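Local coordinates for archaemetzincin (Archaeoglobus fulgidus, PDB 3ZVS), which is probably a zinc metalloprotease of the M54 peptidase family, natural substrate unknown, carrying one catalytic zinc ion and a second that seems structural, at residues P23-A28 with V148-E153; E16-S21 with V64-T69; V112-H117 with R135-V140; F80-A85 with F97-A102; Y4-S9 with R57-I62. All blocks are in the same frame, centred on the assembly; numbering follows the deposited sequence. Where two conformers were deposited one is given.

Contact 1: residues P23-A28 with V148-E153; sequences PKIFNA and VSFCRE. With ZN (zinc ion), chain E.
Beside the four-cysteine site of the second zinc ion, the C-terminal end of helix 12-26 packs through Phe26 and Ile25 against Phe150, the residue just before the zinc ligand Cys151. The two phenyl rings carry the contact. CE1 of Phe26 lies 3.7 Å from CE2 of Phe150, at the edge of the Phe150 ring, and CZ of Phe26 stands 3.8 Å from CZ of Phe150. With the ring centroids 5.8 Å apart and the planes at 67°, the pair is oblique. Phe26 has CG beside its own backbone N (chi1 -72°), and from there the ring extends until its far end meets Phe150. Ile25 adds a looser touch, CG2 to Phe150 CE2 at 4.5 Å, while the same methyl lies over one face of the Phe26 ring. With only a methyl group at Phe26, as in an alanine, the edge of the Phe150 ring would probably lose its aromatic neighbour and gain room to move. Both phenylalanines also pack on helix 104-122, Phe26 on Ile119 and Phe150 on Val116. One residue further on, SG of Cys151 binds the zinc ion at 2.3 Å, and Cys128, Cys132 and Cys154 complete the site. No hydrogen bond crosses between 23-28 and 148-153; dispersion and shape alone tie the helix end to the chain entering the zinc site.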
# COMPACT_ATOMS: atom_id res chain seq x y z
N PRO A 23 9.09 -7.06 -7.48
CA PRO A 23 9.27 -7.66 -8.81
C PRO A 23 8.97 -9.15 -8.85
O PRO A 23 8.25 -9.60 -9.73
CB PRO A 23 10.75 -7.40 -9.10
CG PRO A 23 11.05 -6.14 -8.33
CD PRO A 23 10.27 -6.28 -7.06
N LYS A 24 9.47 -9.89 -7.88
CA LYS A 24 9.27 -11.34 -7.86
C LYS A 24 7.81 -11.67 -7.58
O LYS A 24 7.26 -12.59 -8.19
CB LYS A 24 10.18 -11.96 -6.80
CG LYS A 24 10.04 -13.45 -6.67
CD LYS A 24 10.80 -13.95 -5.47
CE LYS A 24 10.51 -15.42 -5.22
NZ LYS A 24 11.35 -15.95 -4.12
N ILE A 25 7.16 -10.94 -6.68
CA ILE A 25 5.78 -11.22 -6.32
C ILE A 25 4.81 -11.02 -7.48
O ILE A 25 3.86 -11.80 -7.65
CB ILE A 25 5.36 -10.34 -5.11
CG1 ILE A 25 6.20 -10.76 -3.91
CG2 ILE A 25 3.88 -10.49 -4.80
CD1 ILE A 25 6.00 -9.87 -2.69
N PHE A 26 5.04 -10.00 -8.29
CA PHE A 26 4.12 -9.64 -9.35
C PHE A 26 4.65 -9.94 -10.75
O PHE A 26 3.97 -9.65 -11.74
CB PHE A 26 3.73 -8.16 -9.22
CG PHE A 26 2.83 -7.91 -8.08
CD1 PHE A 26 1.50 -8.32 -8.13
CD2 PHE A 26 3.30 -7.32 -6.94
CE1 PHE A 26 0.66 -8.09 -7.08
CE2 PHE A 26 2.45 -7.09 -5.85
CZ PHE A 26 1.11 -7.49 -5.94
N ASN A 27 5.84 -10.53 -10.82
CA ASN A 27 6.56 -10.71 -12.07
C ASN A 27 6.51 -9.42 -12.85
O ASN A 27 6.05 -9.37 -13.99
CB ASN A 27 5.94 -11.86 -12.90
CG ASN A 27 6.82 -12.27 -14.09
OD1 ASN A 27 8.06 -12.33 -14.00
ND2 ASN A 27 6.16 -12.60 -15.21
N ALA A 28 6.94 -8.33 -12.19
CA ALA A 28 6.76 -7.00 -12.75
C ALA A 28 8.09 -6.25 -12.82
O ALA A 28 9.03 -6.57 -12.10
CB ALA A 28 5.76 -6.21 -11.90
N VAL A 148 1.73 -13.19 3.21
CA VAL A 148 2.13 -12.25 2.17
C VAL A 148 1.71 -12.69 0.77
O VAL A 148 1.72 -11.90 -0.17
CB VAL A 148 3.68 -12.01 2.23
CG1 VAL A 148 4.44 -13.25 1.74
CG2 VAL A 148 4.08 -10.79 1.40
N SER A 149 1.33 -13.97 0.63
CA SER A 149 1.05 -14.54 -0.67
C SER A 149 -0.44 -14.51 -0.97
O SER A 149 -1.32 -14.54 -0.09
CB SER A 149 1.51 -15.99 -0.71
OG SER A 149 1.01 -16.65 0.41
N PHE A 150 -0.72 -14.45 -2.26
CA PHE A 150 -2.10 -14.61 -2.74
C PHE A 150 -2.49 -16.06 -2.64
O PHE A 150 -1.69 -16.95 -2.96
CB PHE A 150 -2.23 -14.17 -4.19
CG PHE A 150 -1.99 -12.70 -4.40
CD1 PHE A 150 -2.96 -11.77 -4.08
CD2 PHE A 150 -0.78 -12.26 -4.89
CE1 PHE A 150 -2.75 -10.42 -4.25
CE2 PHE A 150 -0.56 -10.90 -5.07
CZ PHE A 150 -1.53 -9.99 -4.75
N CYS A 151 -3.72 -16.30 -2.22
CA CYS A 151 -4.30 -17.64 -2.27
C CYS A 151 -4.43 -18.09 -3.72
O CYS A 151 -4.31 -17.30 -4.66
CB CYS A 151 -5.66 -17.71 -1.55
SG CYS A 151 -7.03 -16.94 -2.46
N ARG A 152 -4.69 -19.38 -3.90
CA ARG A 152 -4.79 -19.92 -5.25
C ARG A 152 -5.91 -19.28 -6.05
O ARG A 152 -5.81 -19.09 -7.25
CB ARG A 152 -4.97 -21.46 -5.22
CG ARG A 152 -3.82 -22.19 -4.58
CD ARG A 152 -3.99 -23.72 -4.65
NE ARG A 152 -4.99 -24.23 -3.71
CZ ARG A 152 -6.18 -24.72 -4.03
NH1 ARG A 152 -6.59 -24.76 -5.28
NH2 ARG A 152 -7.00 -25.15 -3.06
N GLU A 153 -7.01 -18.91 -5.39
CA GLU A 153 -8.08 -18.24 -6.08
C GLU A 153 -7.66 -16.87 -6.60
O GLU A 153 -7.90 -16.53 -7.74
CB GLU A 153 -9.32 -18.11 -5.20
CG GLU A 153 -9.97 -19.47 -4.96
CD GLU A 153 -11.32 -19.34 -4.34
OE1 GLU A 153 -11.50 -18.45 -3.46
OE2 GLU A 153 -12.22 -20.13 -4.71
ZN ZN E . -7.37 -14.70 -1.94

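Contact 2: residues E16-S21 with V64-T69; sequences EVLANS and VTLGVT
Leu18 CD1 meets Val68 CG2 where helix 12-26 lies on the central mixed sheet, an alpha/beta layer in which segment 64-69 supplies an inner strand. Val17, one residue before Leu18, turns to helix 104-122, packing on Val112. Leu18 follows and makes the whole contact with the strand. Its CG sits beside the backbone N (chi1 -67°), and the extended chain sends CD1 down to the sheet, tip to tip with the Val68 branch at 3.8 Å. All three residues that touch, Leu18, Leu66 and Val68, are buried, and Ile5 of strand 2-7 and Ala115 of helix 104-122 also pack on Leu18. Ser21, one turn on from Val17, was modelled in two conformers, one of which places its OG 2.8 Å from Val17 O. On the strand, Leu66 lies close to Glu118, the inferred proton acceptor, and its CD2 is a looser neighbour of Leu18 CD1, at 4.5 Å.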
# COMPACT_ATOMS: atom_id res chain seq x y z
N GLU A 16 13.14 1.01 -0.83
CA GLU A 16 14.05 -0.02 -1.30
C GLU A 16 13.51 -1.42 -0.99
O GLU A 16 13.62 -2.31 -1.82
CB GLU A 16 15.43 0.13 -0.66
CG GLU A 16 16.25 1.30 -1.17
CD GLU A 16 17.53 1.59 -0.33
OE1 GLU A 16 17.79 0.94 0.72
OE2 GLU A 16 18.28 2.50 -0.74
N VAL A 17 12.91 -1.61 0.18
CA VAL A 17 12.26 -2.89 0.51
C VAL A 17 11.28 -3.28 -0.56
O VAL A 17 11.26 -4.44 -1.04
CB VAL A 17 11.52 -2.82 1.86
CG1 VAL A 17 10.55 -4.00 2.05
CG2 VAL A 17 12.52 -2.70 3.02
N LEU A 18 10.43 -2.34 -0.96
CA LEU A 18 9.44 -2.64 -1.96
C LEU A 18 10.06 -2.85 -3.31
O LEU A 18 9.66 -3.76 -4.05
CB LEU A 18 8.38 -1.52 -1.99
CG LEU A 18 7.58 -1.48 -0.71
CD1 LEU A 18 6.57 -0.31 -0.79
CD2 LEU A 18 6.84 -2.77 -0.45
N ALA A 19 11.06 -2.03 -3.69
CA ALA A 19 11.74 -2.22 -4.97
C ALA A 19 12.38 -3.62 -5.07
O ALA A 19 12.42 -4.20 -6.16
CB ALA A 19 12.78 -1.09 -5.24
N ASN A 20 12.83 -4.15 -3.94
CA ASN A 20 13.52 -5.43 -3.87
C ASN A 20 12.57 -6.63 -3.78
O ASN A 20 12.96 -7.74 -4.14
CB ASN A 20 14.44 -5.47 -2.65
CG ASN A 20 15.62 -4.54 -2.77
OD1 ASN A 20 16.00 -4.14 -3.87
ND2 ASN A 20 16.20 -4.19 -1.63
N SER A 21 11.35 -6.43 -3.30
CA SER A 21 10.41 -7.53 -3.04
C SER A 21 9.33 -7.67 -4.10
O SER A 21 8.95 -8.79 -4.47
CB SER A 21 9.74 -7.35 -1.69
OG SER A 21 10.68 -7.20 -0.66
N VAL A 64 0.73 0.22 -12.88
CA VAL A 64 0.24 0.45 -11.53
C VAL A 64 1.12 1.50 -10.85
O VAL A 64 2.34 1.40 -10.93
CB VAL A 64 0.36 -0.84 -10.68
CG1 VAL A 64 -0.01 -0.60 -9.21
CG2 VAL A 64 -0.50 -1.97 -11.26
N THR A 65 0.51 2.49 -10.20
CA THR A 65 1.26 3.46 -9.42
C THR A 65 0.84 3.37 -7.97
O THR A 65 -0.34 3.53 -7.65
CB THR A 65 1.07 4.89 -9.97
OG1 THR A 65 1.61 4.95 -11.29
CG2 THR A 65 1.78 5.91 -9.07
N LEU A 66 1.81 3.08 -7.12
CA LEU A 66 1.61 2.96 -5.68
C LEU A 66 2.35 4.06 -4.95
O LEU A 66 3.58 4.09 -4.92
CB LEU A 66 2.11 1.61 -5.15
CG LEU A 66 1.99 1.42 -3.63
CD1 LEU A 66 0.55 1.27 -3.17
CD2 LEU A 66 2.81 0.21 -3.17
N GLY A 67 1.59 4.97 -4.35
CA GLY A 67 2.16 5.97 -3.46
C GLY A 67 2.41 5.34 -2.11
O GLY A 67 1.61 4.51 -1.66
N VAL A 68 3.53 5.68 -1.47
CA VAL A 68 3.88 5.10 -0.18
C VAL A 68 4.33 6.22 0.74
O VAL A 68 5.20 7.00 0.38
CB VAL A 68 5.02 4.06 -0.29
CG1 VAL A 68 5.22 3.39 1.04
CG2 VAL A 68 4.74 2.99 -1.38
N THR A 69 3.67 6.33 1.90
CA THR A 69 3.92 7.39 2.83
C THR A 69 4.14 6.87 4.23
O THR A 69 3.56 5.85 4.65
CB THR A 69 2.76 8.43 2.82
OG1 THR A 69 3.12 9.54 3.64
CG2 THR A 69 1.42 7.86 3.34

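Contact 3: residues V112-H117 with R135-V140; sequences VKEAVH and RFSNSV. With ZN (zinc ion), chain D.
The chain at 135-140, which has no regular structure until its last residue begins helix 140-145, passes helix 104-122 with CA atoms 8.1 Å apart at His117 and Arg135 and 9.3 Å apart at Glu114 and Ser137. This is the catalytic zinc site of a metzincin: His117 is the first histidine of the HExxH motif and binds the metal through NE2 at 2.1 Å, with His121 and His127 as the other protein ligands. Across the contact, the closest approach is made by Arg135 O, 3.2 Å from the ring carbon CE1 of His117. The imidazole swings out from the helix with CG opposite the backbone N (chi1 -179°), which directs NE2 to the zinc ion. Its other nitrogen, ND1, is hydrogen-bonded to Val133 O, so the ring is gripped at both nitrogens and its rotation is fixed. Lys146, from outside both segments, ties them together: its NZ forms a salt bridge with Glu114 OE2 and hydrogen bonds with Ser137 OG and Arg135 O. That ammonium group would probably ease the burial of the Glu114 carboxylate. The side chain of Phe136 lies about 3 Å from a bound malonate ion, which suggests that this segment lines part of the active-site cleft. Glu114 OE2 and Ser137 OG, two oxygens that share Lys146 NZ, are themselves 4.4 Å apart.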
# COMPACT_ATOMS: atom_id res chain seq x y z
N VAL A 112 5.68 -5.14 3.21
CA VAL A 112 5.49 -5.90 1.99
C VAL A 112 4.04 -6.41 1.89
O VAL A 112 3.40 -6.26 0.83
CB VAL A 112 6.50 -7.05 1.85
CG1 VAL A 112 6.23 -7.82 0.59
CG2 VAL A 112 7.93 -6.51 1.87
N LYS A 113 3.51 -7.00 2.97
CA LYS A 113 2.13 -7.51 2.96
C LYS A 113 1.15 -6.43 2.53
O LYS A 113 0.29 -6.66 1.68
CB LYS A 113 1.71 -8.03 4.34
CG LYS A 113 2.30 -9.35 4.75
CD LYS A 113 1.84 -9.71 6.14
CE LYS A 113 2.40 -11.08 6.54
NZ LYS A 113 2.07 -11.32 7.95
N GLU A 114 1.27 -5.26 3.13
CA GLU A 114 0.28 -4.24 2.90
C GLU A 114 0.44 -3.58 1.53
O GLU A 114 -0.56 -3.19 0.90
CB GLU A 114 0.30 -3.23 4.05
CG GLU A 114 -0.10 -3.89 5.38
CD GLU A 114 -1.49 -4.43 5.34
OE1 GLU A 114 -2.40 -3.62 5.58
OE2 GLU A 114 -1.71 -5.61 5.03
N ALA A 115 1.67 -3.48 1.02
CA ALA A 115 1.86 -3.04 -0.36
C ALA A 115 1.25 -4.03 -1.37
O ALA A 115 0.57 -3.63 -2.30
CB ALA A 115 3.36 -2.86 -0.67
N VAL A 116 1.51 -5.32 -1.17
CA VAL A 116 0.96 -6.35 -2.02
C VAL A 116 -0.56 -6.30 -2.00
O VAL A 116 -1.20 -6.40 -3.05
CB VAL A 116 1.49 -7.71 -1.57
CG1 VAL A 116 0.75 -8.86 -2.27
CG2 VAL A 116 2.99 -7.83 -1.90
N HIS A 117 -1.14 -6.11 -0.82
CA HIS A 117 -2.60 -5.99 -0.67
C HIS A 117 -3.15 -4.85 -1.54
O HIS A 117 -4.12 -4.99 -2.27
CB HIS A 117 -2.90 -5.74 0.81
CG HIS A 117 -4.36 -5.61 1.11
ND1 HIS A 117 -5.13 -6.69 1.52
CD2 HIS A 117 -5.21 -4.55 1.03
CE1 HIS A 117 -6.37 -6.28 1.72
NE2 HIS A 117 -6.44 -4.99 1.44
N ARG A 135 -6.98 -10.62 2.44
CA ARG A 135 -7.88 -10.43 3.59
C ARG A 135 -7.83 -8.98 4.03
O ARG A 135 -6.74 -8.37 4.11
CB ARG A 135 -7.39 -11.22 4.80
CG ARG A 135 -7.67 -12.69 4.81
CD ARG A 135 -7.37 -13.19 6.25
NE ARG A 135 -7.14 -14.63 6.31
CZ ARG A 135 -6.42 -15.24 7.24
NH1 ARG A 135 -5.80 -14.54 8.20
NH2 ARG A 135 -6.33 -16.55 7.20
N PHE A 136 -8.98 -8.41 4.34
CA PHE A 136 -9.01 -7.17 5.09
C PHE A 136 -8.38 -7.35 6.46
O PHE A 136 -8.62 -8.37 7.13
CB PHE A 136 -10.45 -6.70 5.25
CG PHE A 136 -10.60 -5.50 6.15
CD1 PHE A 136 -10.40 -4.22 5.67
CD2 PHE A 136 -10.90 -5.66 7.51
CE1 PHE A 136 -10.51 -3.12 6.50
CE2 PHE A 136 -11.03 -4.55 8.34
CZ PHE A 136 -10.83 -3.29 7.82
N SER A 137 -7.58 -6.37 6.88
CA SER A 137 -7.00 -6.37 8.22
C SER A 137 -7.50 -5.21 9.02
O SER A 137 -7.34 -4.05 8.61
CB SER A 137 -5.47 -6.30 8.18
OG SER A 137 -4.91 -7.40 7.47
N ASN A 138 -8.15 -5.49 10.14
CA ASN A 138 -8.68 -4.41 10.96
C ASN A 138 -7.59 -3.69 11.71
O ASN A 138 -7.69 -2.49 11.94
CB ASN A 138 -9.71 -4.96 11.96
CG ASN A 138 -10.61 -3.89 12.47
OD1 ASN A 138 -11.15 -3.12 11.69
ND2 ASN A 138 -10.71 -3.76 13.78
N SER A 139 -6.59 -4.45 12.12
CA SER A 139 -5.49 -3.98 12.95
C SER A 139 -4.21 -4.64 12.47
O SER A 139 -4.25 -5.59 11.68
CB SER A 139 -5.70 -4.42 14.39
OG SER A 139 -5.58 -5.82 14.45
N VAL A 140 -3.05 -4.17 12.96
CA VAL A 140 -1.79 -4.86 12.64
C VAL A 140 -1.69 -6.30 13.16
O VAL A 140 -0.97 -7.09 12.59
CB VAL A 140 -0.52 -4.10 13.11
CG1 VAL A 140 -0.41 -2.83 12.39
CG2 VAL A 140 -0.49 -3.89 14.61
ZN ZN D . -8.14 -3.84 1.13

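Contact 4: residues F80-A85 with F97-A102; sequences FVFGEA and FRLTTA
The guanidinium of Arg98 lies flat on the Phe80 ring, a cation-pi stack that closes the turn after strand 91-95 against the chain leading into strand 83-85, the antiparallel edge strand of the main sheet. The planes are 13° apart and the centres 4.2 Å. The chain of Arg98 folds at chi2 (-77°), which lays its aliphatic part over the same ring: CD stands 3.9 Å from the Phe80 centroid, almost straight above the ring, a CH-pi contact. NH2, beside Phe80 CB, forms a salt bridge with Asp72. A leucine in place of Arg98 would probably leave Asp72 without this charge partner and the Phe80 face without its flat cationic cover. Phe82 is turned quite differently, its ring nearly perpendicular to the guanidinium (89°). It meets the root of the arginine instead, CE1 lying 3.6 Å from Arg98 CB, and Phe80 CE1 lies over one of its faces, toward the rim of the Phe82 ring. Phe82 also lies near the catalytic site, where its backbone N donates a hydrogen bond to a bound malonate ion, probably from the crystallisation liquor. Leu99 completes the packing obliquely, its CD2 methyl 3.6 Å from CE1 of Phe82.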
# COMPACT_ATOMS: atom_id res chain seq x y z
N PHE A 80 -8.64 5.44 10.61
CA PHE A 80 -7.44 5.40 9.76
C PHE A 80 -7.71 4.35 8.71
O PHE A 80 -8.65 3.57 8.84
CB PHE A 80 -6.16 5.07 10.55
CG PHE A 80 -6.08 3.64 11.03
CD1 PHE A 80 -5.52 2.66 10.22
CD2 PHE A 80 -6.57 3.30 12.27
CE1 PHE A 80 -5.44 1.34 10.67
CE2 PHE A 80 -6.52 1.98 12.73
CZ PHE A 80 -5.95 1.01 11.93
N VAL A 81 -6.88 4.30 7.69
CA VAL A 81 -6.83 3.19 6.74
C VAL A 81 -5.35 2.86 6.54
O VAL A 81 -4.47 3.73 6.68
CB VAL A 81 -7.48 3.51 5.36
CG1 VAL A 81 -8.97 3.77 5.51
CG2 VAL A 81 -6.81 4.69 4.67
N PHE A 82 -5.04 1.61 6.22
CA PHE A 82 -3.68 1.28 5.81
C PHE A 82 -3.40 1.76 4.40
O PHE A 82 -2.25 1.92 3.99
CB PHE A 82 -3.43 -0.22 5.87
CG PHE A 82 -3.49 -0.79 7.26
CD1 PHE A 82 -2.51 -0.49 8.20
CD2 PHE A 82 -4.48 -1.72 7.61
CE1 PHE A 82 -2.52 -1.05 9.46
CE2 PHE A 82 -4.50 -2.25 8.88
CZ PHE A 82 -3.52 -1.91 9.82
N GLY A 83 -4.45 1.97 3.61
CA GLY A 83 -4.29 2.32 2.23
C GLY A 83 -5.65 2.55 1.58
O GLY A 83 -6.70 2.39 2.21
N GLU A 84 -5.60 2.91 0.31
CA GLU A 84 -6.76 3.06 -0.53
C GLU A 84 -6.33 2.78 -1.96
O GLU A 84 -5.21 3.13 -2.38
CB GLU A 84 -7.42 4.45 -0.43
CG GLU A 84 -8.81 4.48 -1.16
CD GLU A 84 -9.58 5.78 -1.06
OE1 GLU A 84 -9.12 6.68 -0.39
OE2 GLU A 84 -10.67 5.86 -1.67
N ALA A 85 -7.18 2.10 -2.73
CA ALA A 85 -6.87 1.72 -4.08
C ALA A 85 -8.05 1.93 -5.01
O ALA A 85 -9.21 1.86 -4.59
CB ALA A 85 -6.43 0.23 -4.11
N PHE A 97 2.60 4.07 8.44
CA PHE A 97 2.51 4.66 9.79
C PHE A 97 1.99 3.69 10.87
O PHE A 97 2.56 3.59 11.96
CB PHE A 97 1.63 5.92 9.78
CG PHE A 97 1.45 6.55 11.15
CD1 PHE A 97 0.42 6.18 11.99
CD2 PHE A 97 2.30 7.56 11.56
CE1 PHE A 97 0.25 6.78 13.22
CE2 PHE A 97 2.12 8.17 12.80
CZ PHE A 97 1.10 7.75 13.63
N ARG A 98 0.89 2.98 10.59
CA ARG A 98 0.27 2.12 11.57
C ARG A 98 1.03 0.82 11.71
O ARG A 98 0.71 0.02 12.60
CB ARG A 98 -1.17 1.85 11.14
CG ARG A 98 -2.05 3.11 11.18
CD ARG A 98 -2.46 3.46 12.60
NE ARG A 98 -3.16 4.74 12.66
CZ ARG A 98 -3.89 5.17 13.68
NH1 ARG A 98 -4.12 4.38 14.72
NH2 ARG A 98 -4.45 6.37 13.62
N LEU A 99 2.03 0.61 10.86
CA LEU A 99 2.82 -0.63 10.89
C LEU A 99 4.06 -0.59 11.80
O LEU A 99 4.67 -1.63 12.09
CB LEU A 99 3.24 -1.03 9.49
CG LEU A 99 2.13 -1.03 8.43
CD1 LEU A 99 2.67 -1.40 7.06
CD2 LEU A 99 0.96 -1.91 8.79
N THR A 100 4.42 0.60 12.27
CA THR A 100 5.65 0.80 13.02
C THR A 100 5.75 -0.16 14.19
O THR A 100 4.80 -0.35 14.94
CB THR A 100 5.70 2.23 13.55
OG1 THR A 100 4.61 2.48 14.46
CG2 THR A 100 5.56 3.19 12.42
N THR A 101 6.92 -0.77 14.33
CA THR A 101 7.13 -1.74 15.39
C THR A 101 8.64 -1.86 15.63
O THR A 101 9.46 -1.54 14.76
CB THR A 101 6.45 -3.10 15.04
OG1 THR A 101 6.40 -3.99 16.17
CG2 THR A 101 7.12 -3.74 13.85
N ALA A 102 8.98 -2.36 16.83
CA ALA A 102 10.38 -2.49 17.26
C ALA A 102 11.19 -3.45 16.41
O ALA A 102 12.35 -3.17 16.05
CB ALA A 102 10.42 -2.94 18.72

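Contact 5: residues Y4-S9 with R57-I62; sequences YIQPLS and RMLPPI
On the main mixed sheet, strand 2-7 is flanked by the connection from helix 52-58 to strand 65-69, and apolar contacts join the two. The stretch 59-62 runs antiparallel to residues 4-8, their end-to-end directions 178° apart, although no hydrogen bond passes between them. Side chains of Tyr4, Gln6 and Leu8 point to the connection from one side of the strand; those of Ile5 and Pro7 turn to helix 12-26. At one end, the Ile62 branch methyl CG2 touches Tyr4 CE1 at 3.7 Å, approaching the phenol ring obliquely. Phe31, on neighbouring strand 29-32, stacks on the same ring. The chain reaches Ile62 through an inverse gamma turn centred on Pro61. At the other end, one methyl of Leu59, CD2, serves two partners: it lies 3.7 Å from Gln6 CG and 4.2 Å from Leu8 CD1. Gln6 therefore offers its aliphatic stem to the leucine. Its chain starts out opposite the backbone N (chi1 174°) and then bends at chi2 (61°). NE2 donates to Pro7 O, next in sequence, and to Pro34 O beyond strand 29-32, so the amide NH2 group is satisfied while CB and CG pack on Leu59. Pro7 O lies in the amide plane of Gln6, 3.0 Å from Gln6 NE2, while NE2 stands above the carbonyl plane of Pro7.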
# COMPACT_ATOMS: atom_id res chain seq x y z
N TYR A 4 5.03 1.44 -10.51
CA TYR A 4 5.75 2.68 -10.22
C TYR A 4 5.52 2.98 -8.76
O TYR A 4 4.39 3.18 -8.34
CB TYR A 4 5.20 3.82 -11.08
CG TYR A 4 5.41 3.56 -12.55
CD1 TYR A 4 4.50 2.81 -13.27
CD2 TYR A 4 6.53 4.05 -13.21
CE1 TYR A 4 4.68 2.56 -14.61
CE2 TYR A 4 6.73 3.80 -14.56
CZ TYR A 4 5.80 3.07 -15.24
OH TYR A 4 6.00 2.81 -16.59
N ILE A 5 6.59 3.00 -7.98
CA ILE A 5 6.51 3.40 -6.58
C ILE A 5 6.77 4.89 -6.47
O ILE A 5 7.80 5.38 -6.91
CB ILE A 5 7.54 2.64 -5.72
CG1 ILE A 5 7.34 1.13 -5.83
CG2 ILE A 5 7.48 3.05 -4.27
CD1 ILE A 5 8.54 0.33 -5.36
N GLN A 6 5.82 5.60 -5.90
CA GLN A 6 5.93 7.03 -5.68
C GLN A 6 6.14 7.29 -4.18
O GLN A 6 5.19 7.25 -3.37
CB GLN A 6 4.65 7.76 -6.13
CG GLN A 6 4.66 9.25 -5.79
CD GLN A 6 5.80 9.97 -6.47
OE1 GLN A 6 5.85 10.07 -7.70
NE2 GLN A 6 6.74 10.43 -5.69
N PRO A 7 7.38 7.58 -3.77
CA PRO A 7 7.62 7.90 -2.36
C PRO A 7 6.98 9.25 -2.02
O PRO A 7 7.19 10.24 -2.75
CB PRO A 7 9.17 7.94 -2.25
CG PRO A 7 9.67 7.32 -3.53
CD PRO A 7 8.62 7.66 -4.55
N LEU A 8 6.23 9.29 -0.95
CA LEU A 8 5.54 10.49 -0.51
C LEU A 8 5.78 10.67 0.98
O LEU A 8 5.05 10.09 1.80
CB LEU A 8 4.05 10.39 -0.76
CG LEU A 8 3.61 10.26 -2.20
CD1 LEU A 8 2.13 9.91 -2.27
CD2 LEU A 8 3.86 11.51 -2.99
N SER A 9 6.83 11.40 1.35
CA SER A 9 7.23 11.49 2.76
C SER A 9 7.41 10.13 3.42
O SER A 9 6.67 9.76 4.34
CB SER A 9 6.26 12.33 3.55
OG SER A 9 6.14 13.64 2.97
N ARG A 57 -5.80 10.98 -5.93
CA ARG A 57 -6.13 11.87 -7.04
C ARG A 57 -4.92 12.53 -7.62
O ARG A 57 -4.89 12.89 -8.79
CB ARG A 57 -7.10 12.97 -6.56
CG ARG A 57 -8.55 12.67 -6.82
CD ARG A 57 -9.41 13.96 -6.73
NE ARG A 57 -9.14 14.73 -5.53
CZ ARG A 57 -9.68 14.46 -4.34
NH1 ARG A 57 -10.49 13.43 -4.19
NH2 ARG A 57 -9.34 15.21 -3.32
N MET A 58 -3.89 12.74 -6.80
CA MET A 58 -2.71 13.50 -7.21
C MET A 58 -1.63 12.59 -7.86
O MET A 58 -0.67 13.07 -8.48
CB MET A 58 -2.22 14.30 -5.99
CG MET A 58 -3.24 15.39 -5.52
SD MET A 58 -2.90 16.39 -3.99
CE MET A 58 -1.62 17.46 -4.58
N LEU A 59 -1.80 11.28 -7.76
CA LEU A 59 -0.88 10.36 -8.39
C LEU A 59 -1.16 10.30 -9.88
O LEU A 59 -2.29 10.51 -10.30
CB LEU A 59 -1.05 8.96 -7.76
CG LEU A 59 -0.54 8.84 -6.33
CD1 LEU A 59 -0.93 7.49 -5.74
CD2 LEU A 59 0.97 9.05 -6.24
N PRO A 60 -0.13 10.00 -10.69
CA PRO A 60 -0.41 9.84 -12.11
C PRO A 60 -1.22 8.58 -12.34
O PRO A 60 -0.95 7.57 -11.67
CB PRO A 60 0.99 9.70 -12.73
CG PRO A 60 1.85 9.18 -11.64
CD PRO A 60 1.29 9.74 -10.37
N PRO A 61 -2.21 8.62 -13.24
CA PRO A 61 -3.03 7.43 -13.53
C PRO A 61 -2.33 6.45 -14.48
O PRO A 61 -2.82 6.15 -15.57
CB PRO A 61 -4.29 8.03 -14.16
CG PRO A 61 -3.81 9.28 -14.81
CD PRO A 61 -2.68 9.81 -13.97
N ILE A 62 -1.19 5.94 -14.04
CA ILE A 62 -0.43 5.01 -14.85
C ILE A 62 -0.42 3.68 -14.11
O ILE A 62 0.10 3.58 -13.01
CB ILE A 62 0.99 5.53 -15.06
CG1 ILE A 62 0.93 6.88 -15.79
CG2 ILE A 62 1.79 4.51 -15.82
CD1 ILE A 62 2.24 7.58 -15.85

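Contacts 2 and 5 lie on neighbouring parallel strands, 65-69 and 2-7, with centres 10 Å apart; their segments alternate along the chain. Contact 4 lies across the sheet by the edge strand 83-85. Helix 12-26 serves both contact 1 and contact 2. Helix 104-122 provides one side of contact 3 and packs against contacts 1, 2 and 4. Contacts 3 and 4, only 8 Å apart between centres, follow one another along the chain, contact 4 first, and meet where Phe82 touches Glu114, near the catalytic zinc site; both lie within the long loop closed by contact 1. The helix bearing the catalytic histidine is thus packed between the sheet layer and the C-terminal region that holds the second zinc ion.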